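Local coordinates for aminopeptidase N family protein (Idiomarina loihiensis L2TR, PDB 4FGM) that probably acts as a zinc-dependent aminopeptidase of the M61 family, holding a zinc ion with a maleic acid molecule bound beside it, at residues Leu20-Thr25 with Gln29-Pro34; Trp72-Ser77 with Val81-Gln86; Ala384-Leu389 with Glu448-Val453; Met390-Ser395 with Gln457-Met462. All coordinates share one frame; numbering follows the deposited sequence.

Interaction 1: Leu20-Thr25 with Gln29-Pro34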
loop_
_atom_site.group_PDB
_atom_site.type_symbol
_atom_site.label_atom_id
_atom_site.label_comp_id
_atom_site.label_asym_id
_atom_site.label_seq_id
_atom_site.Cartn_x
_atom_site.Cartn_y
_atom_site.Cartn_z
ATOM N N LEU A 20 21.585 -22.153 5.926
ATOM C CA LEU A 20 20.384 -22.956 5.879
ATOM C C LEU A 20 20.814 -24.394 6.145
ATOM O O LEU A 20 21.695 -24.921 5.460
ATOM C CB LEU A 20 19.762 -22.806 4.489
ATOM C CG LEU A 20 18.687 -23.777 4.037
ATOM C CD1 LEU A 20 17.466 -23.641 4.904
ATOM C CD2 LEU A 20 18.350 -23.480 2.599
ATOM N N THR A 21 20.212 -25.020 7.149
ATOM C CA THR A 21 20.567 -26.389 7.478
ATOM C C THR A 21 19.417 -27.374 7.279
ATOM O O THR A 21 18.387 -27.314 7.956
ATOM C CB THR A 21 21.087 -26.471 8.920
ATOM O OG1 THR A 21 22.146 -25.520 9.083
ATOM C CG2 THR A 21 21.627 -27.866 9.219
ATOM N N ILE A 22 19.611 -28.285 6.334
ATOM C CA ILE A 22 18.607 -29.288 6.017
ATOM C C ILE A 22 19.058 -30.626 6.576
ATOM O O ILE A 22 20.054 -31.186 6.112
ATOM C CB ILE A 22 18.426 -29.408 4.496
ATOM C CG1 ILE A 22 18.240 -28.013 3.890
ATOM C CG2 ILE A 22 17.226 -30.287 4.192
ATOM C CD1 ILE A 22 18.551 -27.938 2.412
ATOM N N GLU A 23 18.329 -31.122 7.575
ATOM C CA GLU A 23 18.647 -32.391 8.237
ATOM C C GLU A 23 18.694 -33.542 7.241
ATOM O O GLU A 23 19.617 -34.357 7.261
ATOM C CB GLU A 23 17.606 -32.682 9.327
ATOM C CG GLU A 23 17.816 -33.976 10.115
ATOM C CD GLU A 23 19.083 -33.966 10.955
ATOM O OE1 GLU A 23 19.670 -32.876 11.137
ATOM O OE2 GLU A 23 19.484 -35.048 11.444
ATOM N N GLN A 24 17.692 -33.599 6.371
ATOM C CA GLN A 24 17.623 -34.634 5.352
ATOM C C GLN A 24 17.158 -34.066 4.012
ATOM O O GLN A 24 16.035 -33.567 3.887
ATOM C CB GLN A 24 16.676 -35.753 5.782
ATOM C CG GLN A 24 16.677 -36.928 4.826
ATOM C CD GLN A 24 15.928 -38.122 5.367
ATOM O OE1 GLN A 24 14.698 -38.121 5.436
ATOM N NE2 GLN A 24 16.669 -39.149 5.767
ATOM N N THR A 25 18.031 -34.149 3.015
ATOM C CA THR A 25 17.719 -33.659 1.683
ATOM C C THR A 25 17.220 -34.827 0.843
ATOM O O THR A 25 17.471 -35.982 1.181
ATOM C CB THR A 25 18.968 -33.059 1.013
ATOM O OG1 THR A 25 19.974 -34.069 0.880
ATOM C CG2 THR A 25 19.523 -31.920 1.853
ATOM N N GLN A 29 18.185 -32.509 -4.272
ATOM C CA GLN A 29 17.333 -31.548 -3.570
ATOM C C GLN A 29 17.414 -30.159 -4.194
ATOM O O GLN A 29 18.501 -29.686 -4.547
ATOM C CB GLN A 29 17.752 -31.474 -2.091
ATOM C CG GLN A 29 17.000 -30.449 -1.253
ATOM C CD GLN A 29 15.555 -30.834 -0.974
ATOM O OE1 GLN A 29 15.278 -31.843 -0.319
ATOM N NE2 GLN A 29 14.624 -30.020 -1.460
ATOM N N GLU A 30 16.264 -29.507 -4.321
ATOM C CA GLU A 30 16.214 -28.167 -4.893
ATOM C C GLU A 30 15.879 -27.108 -3.850
ATOM O O GLU A 30 15.144 -27.361 -2.899
ATOM C CB GLU A 30 15.187 -28.100 -6.031
ATOM C CG GLU A 30 15.583 -28.899 -7.264
ATOM C CD GLU A 30 14.528 -28.862 -8.355
ATOM O OE1 GLU A 30 13.465 -28.232 -8.151
ATOM O OE2 GLU A 30 14.768 -29.468 -9.421
ATOM N N LEU A 31 16.435 -25.920 -4.055
ATOM C CA LEU A 31 16.217 -24.776 -3.179
ATOM C C LEU A 31 15.715 -23.647 -4.084
ATOM O O LEU A 31 16.234 -23.456 -5.191
ATOM C CB LEU A 31 17.539 -24.361 -2.520
ATOM C CG LEU A 31 18.352 -25.469 -1.842
ATOM C CD1 LEU A 31 19.739 -24.961 -1.483
ATOM C CD2 LEU A 31 17.619 -25.952 -0.614
ATOM N N TRP A 32 14.700 -22.916 -3.635
ATOM C CA TRP A 32 14.180 -21.817 -4.438
ATOM C C TRP A 32 13.806 -20.593 -3.607
ATOM O O TRP A 32 13.573 -20.686 -2.394
ATOM C CB TRP A 32 12.963 -22.265 -5.261
ATOM C CG TRP A 32 11.797 -22.742 -4.442
ATOM C CD1 TRP A 32 11.580 -24.010 -3.997
ATOM C CD2 TRP A 32 10.698 -21.955 -3.963
ATOM N NE1 TRP A 32 10.414 -24.067 -3.273
ATOM C CE2 TRP A 32 9.850 -22.819 -3.236
ATOM C CE3 TRP A 32 10.345 -20.600 -4.080
ATOM C CZ2 TRP A 32 8.672 -22.380 -2.622
ATOM C CZ3 TRP A 32 9.168 -20.159 -3.467
ATOM C CH2 TRP A 32 8.347 -21.051 -2.747
ATOM N N LEU A 33 13.756 -19.441 -4.272
ATOM C CA LEU A 33 13.408 -18.198 -3.603
ATOM C C LEU A 33 12.208 -17.555 -4.287
ATOM O O LEU A 33 12.121 -17.512 -5.518
ATOM C CB LEU A 33 14.593 -17.234 -3.624
ATOM C CG LEU A 33 14.451 -16.062 -2.651
ATOM C CD1 LEU A 33 14.572 -16.605 -1.230
ATOM C CD2 LEU A 33 15.529 -15.003 -2.918
ATOM N N PRO A 34 11.259 -17.051 -3.496
ATOM C CA PRO A 34 10.072 -16.412 -4.066
ATOM C C PRO A 34 10.464 -15.333 -5.072
ATOM O O PRO A 34 11.460 -14.638 -4.876
ATOM C CB PRO A 34 9.381 -15.817 -2.841
ATOM C CG PRO A 34 9.758 -16.763 -1.744
ATOM C CD PRO A 34 11.227 -17.016 -2.026
#
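Leu31 and Ile22 meet inside the beta-rich N-terminal domain of this M61-family protein, where strand 15-22 and strand 30-32 belong to different strand pairs and face each other through their side chains. Strand 15-22 pairs with strand 81-91, strand 30-32 with strands 71-74 and 114-115, and aliphatic side chains fill the layer between the two backbones. The methyl CD2 of Leu31 does the touching: it lies 3.7 Å from Ile22 CD1, the two side chains crossing at a slant, and 4.1 Å from Leu20 CD2, where the leucines run past each other in opposite senses.

Nearer the turn, Gln29 can be followed outward from its backbone. Its CB packs 3.7 Å from Thr25 CB, and CG stays close at 4.0 Å from the same Thr25 CB. CG stands anti to the backbone N (chi1 177°), and a bend at chi2 (71°) turns the amide back toward its own chain. OE1 comes 3.6 Å from Thr25 CA and accepts a hydrogen bond from Asn26 N, which ties the amide to the turn. NE2 has two carbonyl partners, Glu116 O and Glu30 O, so a buried amide is held at both ends. The NE2 bond to Glu30 O is 3.1 Å long and nearly straight, 169° at the hydrogen, with that oxygen lying in the plane of the Gln29 amide.

Interaction 2: Trp72-Ser77 with Val81-Gln86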
loop_
_atom_site.group_PDB
_atom_site.type_symbol
_atom_site.label_atom_id
_atom_site.label_comp_id
_atom_site.label_asym_id
_atom_site.label_seq_id
_atom_site.Cartn_x
_atom_site.Cartn_y
_atom_site.Cartn_z
ATOM N N TRP A 72 18.156 -23.523 -7.114
ATOM C CA TRP A 72 19.422 -24.241 -7.035
ATOM C C TRP A 72 19.173 -25.732 -6.830
ATOM O O TRP A 72 18.137 -26.128 -6.283
ATOM C CB TRP A 72 20.266 -23.706 -5.873
ATOM C CG TRP A 72 20.873 -22.361 -6.113
ATOM C CD1 TRP A 72 22.143 -22.097 -6.529
ATOM C CD2 TRP A 72 20.228 -21.095 -5.962
ATOM N NE1 TRP A 72 22.332 -20.740 -6.647
ATOM C CE2 TRP A 72 21.171 -20.102 -6.303
ATOM C CE3 TRP A 72 18.943 -20.703 -5.567
ATOM C CZ2 TRP A 72 20.870 -18.740 -6.265
ATOM C CZ3 TRP A 72 18.643 -19.348 -5.530
ATOM C CH2 TRP A 72 19.605 -18.383 -5.876
ATOM N N GLN A 73 20.126 -26.553 -7.271
ATOM C CA GLN A 73 20.022 -28.003 -7.116
ATOM C C GLN A 73 21.283 -28.532 -6.432
ATOM O O GLN A 73 22.403 -28.290 -6.897
ATOM C CB GLN A 73 19.839 -28.677 -8.473
ATOM C CG GLN A 73 19.511 -30.161 -8.375
ATOM C CD GLN A 73 19.211 -30.788 -9.727
ATOM O OE1 GLN A 73 20.067 -30.834 -10.612
ATOM N NE2 GLN A 73 17.989 -31.276 -9.890
ATOM N N LEU A 74 21.087 -29.244 -5.323
ATOM C CA LEU A 74 22.184 -29.802 -4.531
ATOM C C LEU A 74 22.575 -31.206 -4.961
ATOM O O LEU A 74 21.736 -31.980 -5.424
ATOM C CB LEU A 74 21.792 -29.869 -3.050
ATOM C CG LEU A 74 21.536 -28.604 -2.236
ATOM C CD1 LEU A 74 20.846 -28.989 -0.940
ATOM C CD2 LEU A 74 22.850 -27.873 -1.963
ATOM N N ALA A 75 23.852 -31.537 -4.800
ATOM C CA ALA A 75 24.311 -32.877 -5.128
ATOM C C ALA A 75 23.742 -33.769 -4.019
ATOM O O ALA A 75 23.409 -33.282 -2.932
ATOM C CB ALA A 75 25.830 -32.930 -5.130
ATOM N N ARG A 76 23.611 -35.063 -4.299
ATOM C CA ARG A 76 23.082 -36.019 -3.327
ATOM C C ARG A 76 23.950 -36.127 -2.081
ATOM O O ARG A 76 25.172 -35.973 -2.144
ATOM C CB ARG A 76 22.992 -37.409 -3.952
ATOM C CG ARG A 76 21.963 -37.566 -5.037
ATOM C CD ARG A 76 22.203 -38.858 -5.800
ATOM N NE ARG A 76 21.123 -39.131 -6.742
ATOM C CZ ARG A 76 19.910 -39.530 -6.382
ATOM N NH1 ARG A 76 19.624 -39.707 -5.096
ATOM N NH2 ARG A 76 18.978 -39.740 -7.302
ATOM N N SER A 77 23.320 -36.410 -0.946
ATOM C CA SER A 77 24.062 -36.569 0.291
ATOM C C SER A 77 23.281 -37.406 1.288
ATOM O O SER A 77 22.068 -37.268 1.400
ATOM C CB SER A 77 24.387 -35.209 0.903
ATOM O OG SER A 77 25.055 -35.373 2.147
ATOM N N VAL A 81 22.702 -31.286 5.241
ATOM C CA VAL A 81 23.429 -30.345 4.398
ATOM C C VAL A 81 23.232 -28.916 4.890
ATOM O O VAL A 81 22.149 -28.540 5.359
ATOM C CB VAL A 81 22.972 -30.440 2.920
ATOM C CG1 VAL A 81 23.618 -29.334 2.097
ATOM C CG2 VAL A 81 23.351 -31.800 2.340
ATOM N N THR A 82 24.300 -28.132 4.798
ATOM C CA THR A 82 24.282 -26.735 5.203
ATOM C C THR A 82 24.607 -25.888 3.974
ATOM O O THR A 82 25.620 -26.098 3.313
ATOM C CB THR A 82 25.324 -26.451 6.308
ATOM O OG1 THR A 82 25.049 -27.277 7.445
ATOM C CG2 THR A 82 25.260 -24.989 6.743
ATOM N N VAL A 83 23.729 -24.942 3.666
ATOM C CA VAL A 83 23.911 -24.062 2.517
ATOM C C VAL A 83 24.258 -22.672 3.035
ATOM O O VAL A 83 23.579 -22.149 3.910
ATOM C CB VAL A 83 22.616 -24.000 1.678
ATOM C CG1 VAL A 83 22.839 -23.187 0.410
ATOM C CG2 VAL A 83 22.158 -25.416 1.345
ATOM N N HIS A 84 25.325 -22.088 2.504
ATOM C CA HIS A 84 25.767 -20.763 2.929
ATOM C C HIS A 84 25.685 -19.764 1.783
ATOM O O HIS A 84 26.001 -20.092 0.644
ATOM C CB HIS A 84 27.227 -20.796 3.387
ATOM C CG HIS A 84 27.510 -21.756 4.497
ATOM N ND1 HIS A 84 27.270 -21.461 5.823
ATOM C CD2 HIS A 84 28.063 -22.992 4.483
ATOM C CE1 HIS A 84 27.666 -22.470 6.576
ATOM N NE2 HIS A 84 28.153 -23.413 5.788
ATOM N N TYR A 85 25.261 -18.543 2.088
ATOM C CA TYR A 85 25.222 -17.478 1.091
ATOM C C TYR A 85 25.089 -16.130 1.768
ATOM O O TYR A 85 24.804 -16.046 2.966
ATOM C CB TYR A 85 24.084 -17.664 0.065
ATOM C CG TYR A 85 22.698 -17.838 0.640
ATOM C CD1 TYR A 85 22.220 -19.101 0.986
ATOM C CD2 TYR A 85 21.855 -16.739 0.835
ATOM C CE1 TYR A 85 20.937 -19.272 1.509
ATOM C CE2 TYR A 85 20.560 -16.898 1.366
ATOM C CZ TYR A 85 20.116 -18.169 1.698
ATOM O OH TYR A 85 18.859 -18.356 2.228
ATOM N N GLN A 86 25.338 -15.076 0.997
ATOM C CA GLN A 86 25.214 -13.712 1.487
ATOM C C GLN A 86 24.059 -13.078 0.732
ATOM O O GLN A 86 23.688 -13.534 -0.355
ATOM C CB GLN A 86 26.474 -12.906 1.197
ATOM C CG GLN A 86 27.704 -13.380 1.917
ATOM C CD GLN A 86 28.799 -12.346 1.873
ATOM O OE1 GLN A 86 29.252 -11.955 0.802
ATOM N NE2 GLN A 86 29.226 -11.886 3.041
#
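Leu74 faces Val81 and Val83 across backbones that stay well apart, the closest CA atoms, those of Ser77 and Val81, being already 7.5 Å from each other. Strands 71-74 and 81-91 do not pair directly: the first hydrogen-bonds to strand 30-32 and strand 60-68, the second to strand 15-22 and strand 53-57, and the two meet through side chains in the N-terminal domain.

Leu74 divides its two methyls between the valines. CD1 lies 4.1 Å from Val81 CG1, the side chains antiparallel and offset, while CD2 reaches Val83 CG2 at 4.2 Å, the two chains inclined to each other. With chi1 at -65° the isobutyl group swings to the side of the backbone N, and from there its fork spans residues two apart on the facing strand. Val81 uses its other methyl on the connection: CG2 packs 3.8 Å from Ser77 CB and 4.0 Å from Ser77 OG.

That hydroxyl has its polar partners beyond the two segments, in Ser57 OG and His79 O. Ala55 of strand 53-57 lies against Leu74, and Thr25 touches Val81, so the packed layer goes on past both segments. The chemistry implies a division of labour: apolar burial and shape fit join the two segments, while backbone hydrogen bonds to other strands, Leu74 with Gln29 and Val81 with Ile22, set the register of each.

Interaction 3: Ala384-Leu389 with Glu448-Val453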
loop_
_atom_site.group_PDB
_atom_site.type_symbol
_atom_site.label_atom_id
_atom_site.label_comp_id
_atom_site.label_asym_id
_atom_site.label_seq_id
_atom_site.Cartn_x
_atom_site.Cartn_y
_atom_site.Cartn_z
ATOM N N ALA A 384 -17.119 0.624 -2.257
ATOM C CA ALA A 384 -17.376 0.365 -0.843
ATOM C C ALA A 384 -18.283 1.451 -0.274
ATOM O O ALA A 384 -19.199 1.163 0.491
ATOM C CB ALA A 384 -16.053 0.315 -0.060
ATOM N N LEU A 385 -18.019 2.701 -0.648
ATOM C CA LEU A 385 -18.826 3.826 -0.181
ATOM C C LEU A 385 -20.273 3.627 -0.604
ATOM O O LEU A 385 -21.198 3.829 0.184
ATOM C CB LEU A 385 -18.321 5.137 -0.781
ATOM C CG LEU A 385 -19.278 6.326 -0.639
ATOM C CD1 LEU A 385 -19.252 6.839 0.796
ATOM C CD2 LEU A 385 -18.879 7.425 -1.614
ATOM N N SER A 386 -20.453 3.233 -1.861
ATOM C CA SER A 386 -21.781 3.015 -2.415
ATOM C C SER A 386 -22.523 1.916 -1.663
ATOM O O SER A 386 -23.663 2.106 -1.243
ATOM C CB SER A 386 -21.680 2.649 -3.896
ATOM O OG SER A 386 -20.969 3.638 -4.622
ATOM N N LEU A 387 -21.872 0.769 -1.491
ATOM C CA LEU A 387 -22.485 -0.353 -0.790
ATOM C C LEU A 387 -22.897 0.017 0.632
ATOM O O LEU A 387 -23.986 -0.337 1.084
ATOM C CB LEU A 387 -21.527 -1.547 -0.751
ATOM C CG LEU A 387 -21.188 -2.244 -2.071
ATOM C CD1 LEU A 387 -20.142 -3.325 -1.818
ATOM C CD2 LEU A 387 -22.442 -2.858 -2.677
ATOM N N ASP A 388 -22.034 0.734 1.336
ATOM C CA ASP A 388 -22.341 1.126 2.704
ATOM C C ASP A 388 -23.605 1.986 2.743
ATOM O O ASP A 388 -24.487 1.776 3.572
ATOM C CB ASP A 388 -21.162 1.891 3.314
ATOM C CG ASP A 388 -21.153 1.838 4.832
ATOM O OD1 ASP A 388 -22.009 1.140 5.417
ATOM O OD2 ASP A 388 -20.281 2.489 5.443
ATOM N N LEU A 389 -23.690 2.954 1.840
ATOM C CA LEU A 389 -24.845 3.838 1.781
ATOM C C LEU A 389 -26.097 3.110 1.298
ATOM O O LEU A 389 -27.183 3.292 1.848
ATOM C CB LEU A 389 -24.531 5.031 0.874
ATOM C CG LEU A 389 -24.030 6.313 1.561
ATOM C CD1 LEU A 389 -23.278 6.003 2.840
ATOM C CD2 LEU A 389 -23.158 7.083 0.593
ATOM N N GLU A 448 -17.400 2.709 -16.686
ATOM C CA GLU A 448 -18.121 3.975 -16.609
ATOM C C GLU A 448 -18.020 4.558 -15.205
ATOM O O GLU A 448 -17.475 3.924 -14.303
ATOM C CB GLU A 448 -19.590 3.739 -16.961
ATOM C CG GLU A 448 -20.218 2.610 -16.153
ATOM C CD GLU A 448 -21.501 2.064 -16.769
ATOM O OE1 GLU A 448 -21.638 2.125 -18.010
ATOM O OE2 GLU A 448 -22.360 1.551 -16.018
ATOM N N SER A 449 -18.551 5.763 -15.022
ATOM C CA SER A 449 -18.525 6.413 -13.714
ATOM C C SER A 449 -19.624 5.856 -12.818
ATOM O O SER A 449 -20.618 5.311 -13.303
ATOM C CB SER A 449 -18.726 7.923 -13.856
ATOM O OG SER A 449 -17.693 8.517 -14.619
ATOM N N LEU A 450 -19.435 5.985 -11.509
ATOM C CA LEU A 450 -20.429 5.524 -10.553
ATOM C C LEU A 450 -21.275 6.737 -10.186
ATOM O O LEU A 450 -20.794 7.867 -10.230
ATOM C CB LEU A 450 -19.762 4.978 -9.285
ATOM C CG LEU A 450 -18.816 3.782 -9.383
ATOM C CD1 LEU A 450 -18.246 3.499 -8.004
ATOM C CD2 LEU A 450 -19.545 2.568 -9.919
ATOM N N SER A 451 -22.530 6.502 -9.828
ATOM C CA SER A 451 -23.426 7.585 -9.448
ATOM C C SER A 451 -23.488 7.660 -7.928
ATOM O O SER A 451 -24.109 6.809 -7.296
ATOM C CB SER A 451 -24.822 7.314 -9.998
ATOM O OG SER A 451 -24.745 6.697 -11.269
ATOM N N LEU A 452 -22.844 8.666 -7.340
ATOM C CA LEU A 452 -22.853 8.821 -5.888
ATOM C C LEU A 452 -23.550 10.092 -5.441
ATOM O O LEU A 452 -23.812 10.278 -4.252
ATOM C CB LEU A 452 -21.428 8.825 -5.319
ATOM C CG LEU A 452 -20.588 7.543 -5.321
ATOM C CD1 LEU A 452 -21.492 6.343 -5.079
ATOM C CD2 LEU A 452 -19.866 7.396 -6.643
ATOM N N VAL A 453 -23.845 10.971 -6.392
ATOM C CA VAL A 453 -24.495 12.238 -6.076
ATOM C C VAL A 453 -25.837 12.039 -5.374
ATOM O O VAL A 453 -26.086 12.627 -4.320
ATOM C CB VAL A 453 -24.722 13.084 -7.350
ATOM C CG1 VAL A 453 -25.250 14.458 -6.968
ATOM C CG2 VAL A 453 -23.424 13.211 -8.131
#
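Helix 378-394 is met here by the irregular connection that leads from helix 437-445 into helix 453-457. Leu452, at the end of that connection, makes the larger part of the contact, with Leu450 beside it. The isobutyl group of Leu452 lies over Leu385 and Ser386, two consecutive residues of the helix. Leu452 CG is 4.1 Å from Leu385 CD2, the axes of the two leucine side chains being oblique. A chi1 of 166° carries the Leu385 side chain to the side of its own carbonyl carbon, with one methyl turned to the loop.

Next along the helix, Ser386 presents CB 3.9 Å from Leu452 CD1. The hydroxyl is modelled implausibly close to that methyl, so the detailed fit at this point is doubtful. The polar partner of Ser386 OG is Leu382 O, one turn back in the same helix; that bond satisfies the buried hydroxyl while its oxygen still faces the leucine methyls. Leu450 adds a looser contact, CD1 standing 4.3 Å from Ser386 OG, and its side chain also touches Lys379, Leu382 and Ile383 of the same helix.

Phe439 of helix 437-445 packs on Ser386, while Tyr312 of helix 308-320 touches Leu385. The contact is thus that of a connection between two helices packed along a third, in the helical part of the chain that follows the zinc-binding HExxH helix.

Interaction 4: Met390-Ser395 with Gln457-Met462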
loop_
_atom_site.group_PDB
_atom_site.type_symbol
_atom_site.label_atom_id
_atom_site.label_comp_id
_atom_site.label_asym_id
_atom_site.label_seq_id
_atom_site.Cartn_x
_atom_site.Cartn_y
_atom_site.Cartn_z
HETATM N N MSE A 390 -25.941 2.277 0.277
HETATM C CA MSE A 390 -27.063 1.528 -0.264
HETATM C C MSE A 390 -27.640 0.538 0.747
HETATM O O MSE A 390 -28.854 0.467 0.931
HETATM C CB MSE A 390 -26.635 0.794 -1.525
HETATM C CG MSE A 390 -26.467 1.710 -2.722
HETATM SE SE MSE A 390 -25.794 0.777 -4.266
HETATM C CE MSE A 390 -27.431 -0.048 -4.892
ATOM N N LEU A 391 -26.765 -0.221 1.398
ATOM C CA LEU A 391 -27.187 -1.196 2.393
ATOM C C LEU A 391 -27.905 -0.511 3.555
ATOM O O LEU A 391 -28.838 -1.064 4.133
ATOM C CB LEU A 391 -25.970 -1.969 2.916
ATOM C CG LEU A 391 -25.617 -3.324 2.289
ATOM C CD1 LEU A 391 -26.010 -3.380 0.830
ATOM C CD2 LEU A 391 -24.128 -3.559 2.455
ATOM N N ARG A 392 -27.473 0.696 3.897
ATOM C CA ARG A 392 -28.095 1.416 4.995
ATOM C C ARG A 392 -29.519 1.828 4.652
ATOM O O ARG A 392 -30.430 1.637 5.452
ATOM C CB ARG A 392 -27.253 2.642 5.370
ATOM C CG ARG A 392 -25.894 2.276 5.962
ATOM C CD ARG A 392 -25.044 3.495 6.256
ATOM N NE ARG A 392 -23.687 3.123 6.652
ATOM C CZ ARG A 392 -23.117 3.480 7.801
ATOM N NH1 ARG A 392 -23.781 4.223 8.684
ATOM N NH2 ARG A 392 -21.874 3.104 8.067
ATOM N N LEU A 393 -29.717 2.378 3.459
ATOM C CA LEU A 393 -31.045 2.812 3.041
ATOM C C LEU A 393 -31.996 1.626 2.845
ATOM O O LEU A 393 -33.176 1.704 3.182
ATOM C CB LEU A 393 -30.946 3.615 1.742
ATOM C CG LEU A 393 -30.069 4.866 1.788
ATOM C CD1 LEU A 393 -29.948 5.454 0.393
ATOM C CD2 LEU A 393 -30.661 5.880 2.754
ATOM N N GLN A 394 -31.467 0.532 2.308
ATOM C CA GLN A 394 -32.258 -0.664 2.044
ATOM C C GLN A 394 -32.617 -1.493 3.275
ATOM O O GLN A 394 -33.484 -2.366 3.207
ATOM C CB GLN A 394 -31.532 -1.552 1.028
ATOM C CG GLN A 394 -31.634 -1.063 -0.405
ATOM C CD GLN A 394 -30.895 -1.965 -1.376
ATOM O OE1 GLN A 394 -30.905 -3.191 -1.234
ATOM N NE2 GLN A 394 -30.261 -1.365 -2.378
ATOM N N SER A 395 -31.950 -1.224 4.393
ATOM C CA SER A 395 -32.208 -1.955 5.632
ATOM C C SER A 395 -32.597 -0.953 6.712
ATOM O O SER A 395 -32.588 -1.259 7.904
ATOM C CB SER A 395 -30.955 -2.720 6.069
ATOM O OG SER A 395 -29.901 -1.831 6.412
ATOM N N GLN A 457 -26.792 12.566 -1.430
ATOM C CA GLN A 457 -27.830 13.548 -1.180
ATOM C C GLN A 457 -28.787 12.961 -0.145
ATOM O O GLN A 457 -29.277 13.667 0.737
ATOM C CB GLN A 457 -28.569 13.861 -2.483
ATOM C CG GLN A 457 -28.923 15.326 -2.649
ATOM C CD GLN A 457 -29.306 15.670 -4.074
ATOM O OE1 GLN A 457 -30.318 15.194 -4.588
ATOM N NE2 GLN A 457 -28.492 16.495 -4.723
ATOM N N ASN A 458 -29.031 11.658 -0.251
ATOM C CA ASN A 458 -29.915 10.975 0.678
ATOM C C ASN A 458 -29.383 11.000 2.102
ATOM O O ASN A 458 -30.102 10.662 3.042
ATOM C CB ASN A 458 -30.142 9.527 0.241
ATOM C CG ASN A 458 -31.108 9.419 -0.915
ATOM O OD1 ASN A 458 -32.176 10.032 -0.899
ATOM N ND2 ASN A 458 -30.748 8.629 -1.921
ATOM N N PHE A 459 -28.124 11.389 2.265
ATOM C CA PHE A 459 -27.535 11.462 3.594
ATOM C C PHE A 459 -27.178 12.888 3.955
ATOM O O PHE A 459 -26.460 13.133 4.918
ATOM C CB PHE A 459 -26.298 10.571 3.701
ATOM C CG PHE A 459 -26.616 9.107 3.790
ATOM C CD1 PHE A 459 -27.012 8.395 2.664
ATOM C CD2 PHE A 459 -26.507 8.435 5.002
ATOM C CE1 PHE A 459 -27.303 7.031 2.746
ATOM C CE2 PHE A 459 -26.796 7.073 5.095
ATOM C CZ PHE A 459 -27.189 6.369 3.965
ATOM N N GLY A 460 -27.684 13.831 3.171
ATOM C CA GLY A 460 -27.434 15.235 3.445
ATOM C C GLY A 460 -26.088 15.769 3.002
ATOM O O GLY A 460 -25.643 16.808 3.493
ATOM N N VAL A 461 -25.438 15.068 2.078
ATOM C CA VAL A 461 -24.139 15.506 1.576
ATOM C C VAL A 461 -24.257 16.116 0.182
ATOM O O VAL A 461 -24.718 15.467 -0.758
ATOM C CB VAL A 461 -23.134 14.346 1.499
ATOM C CG1 VAL A 461 -21.758 14.888 1.105
ATOM C CG2 VAL A 461 -23.070 13.619 2.829
HETATM N N MSE A 462 -23.823 17.364 0.056
HETATM C CA MSE A 462 -23.867 18.079 -1.215
HETATM C C MSE A 462 -22.562 17.910 -2.000
HETATM O O MSE A 462 -21.475 17.930 -1.421
HETATM C CB MSE A 462 -24.140 19.559 -0.944
HETATM C CG MSE A 462 -23.875 20.498 -2.110
HETATM SE SE MSE A 462 -24.281 22.335 -1.651
HETATM C CE MSE A 462 -22.849 22.696 -0.405
#
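The far end of the Phe459 ring meets Arg392 and Leu393 near the C-terminal end of helix 378-394. The two share Phe459 CZ, Leu393 reaching also CE1 and Arg392 also CE2. Leu393 and Phe459 slide by one another head to tail, the leucine fork beside one corner of the ring: CD2 is 3.5 Å from Phe459 CE1 and 3.7 Å from Phe459 CZ, and CG is 3.6 Å from CE1 of the same ring. The approach is oblique. Arg392 comes to the ring edge instead, with CB in the ring plane, 4.0 Å from Phe459 CZ.

The arginine chain crosses the phenylalanine at about a right angle, with CD 4.1 Å from Phe459 CE2. It is extended from CG to NE, carrying the guanidinium beyond the ring with the two planes 76° apart, so the contact is made by its methylenes. NE forms a salt bridge with Asp388 OD1, one turn back along the helix, and this anchors the far end of the chain. Asn458 lies crosswise to Leu393, ND2 4.0 Å from Leu393 CD1.

A Schellman motif follows the aromatic residue: Gly460, at positive phi, is its C-prime residue, with Gly460 N hydrogen-bonded to Gln457 O and Val461 N directed to Leu456 O. Phe459 therefore sits between helix 453-457 and strand 461-466. That strand pairs antiparallel with strand 570-575, while Leu455 of helix 453-457 also packs on Leu393.

In the fold
Interactions 1 and 2 lie in the N-terminal beta domain and touch: strands 15-22 and 81-91 are neighbours, as are 30-32 and 71-74, and Leu20 O and Leu31 O probably accept hydrogen bonds from Val83 N and Trp72 N. Both are buried and largely aliphatic, though interaction 1 adds a glutamine amide held by carbonyls. Interactions 3 and 4 sit on the opposite side of the chain's centre and share helix 378-394; Leu389 packs on Phe459 between them. Interaction 3, buried, sets loop leucines against a leucine and a serine of the helix, whereas interaction 4 is only partly buried and sets an aromatic ring against leucine and arginine methylenes. All four lie away from the zinc site.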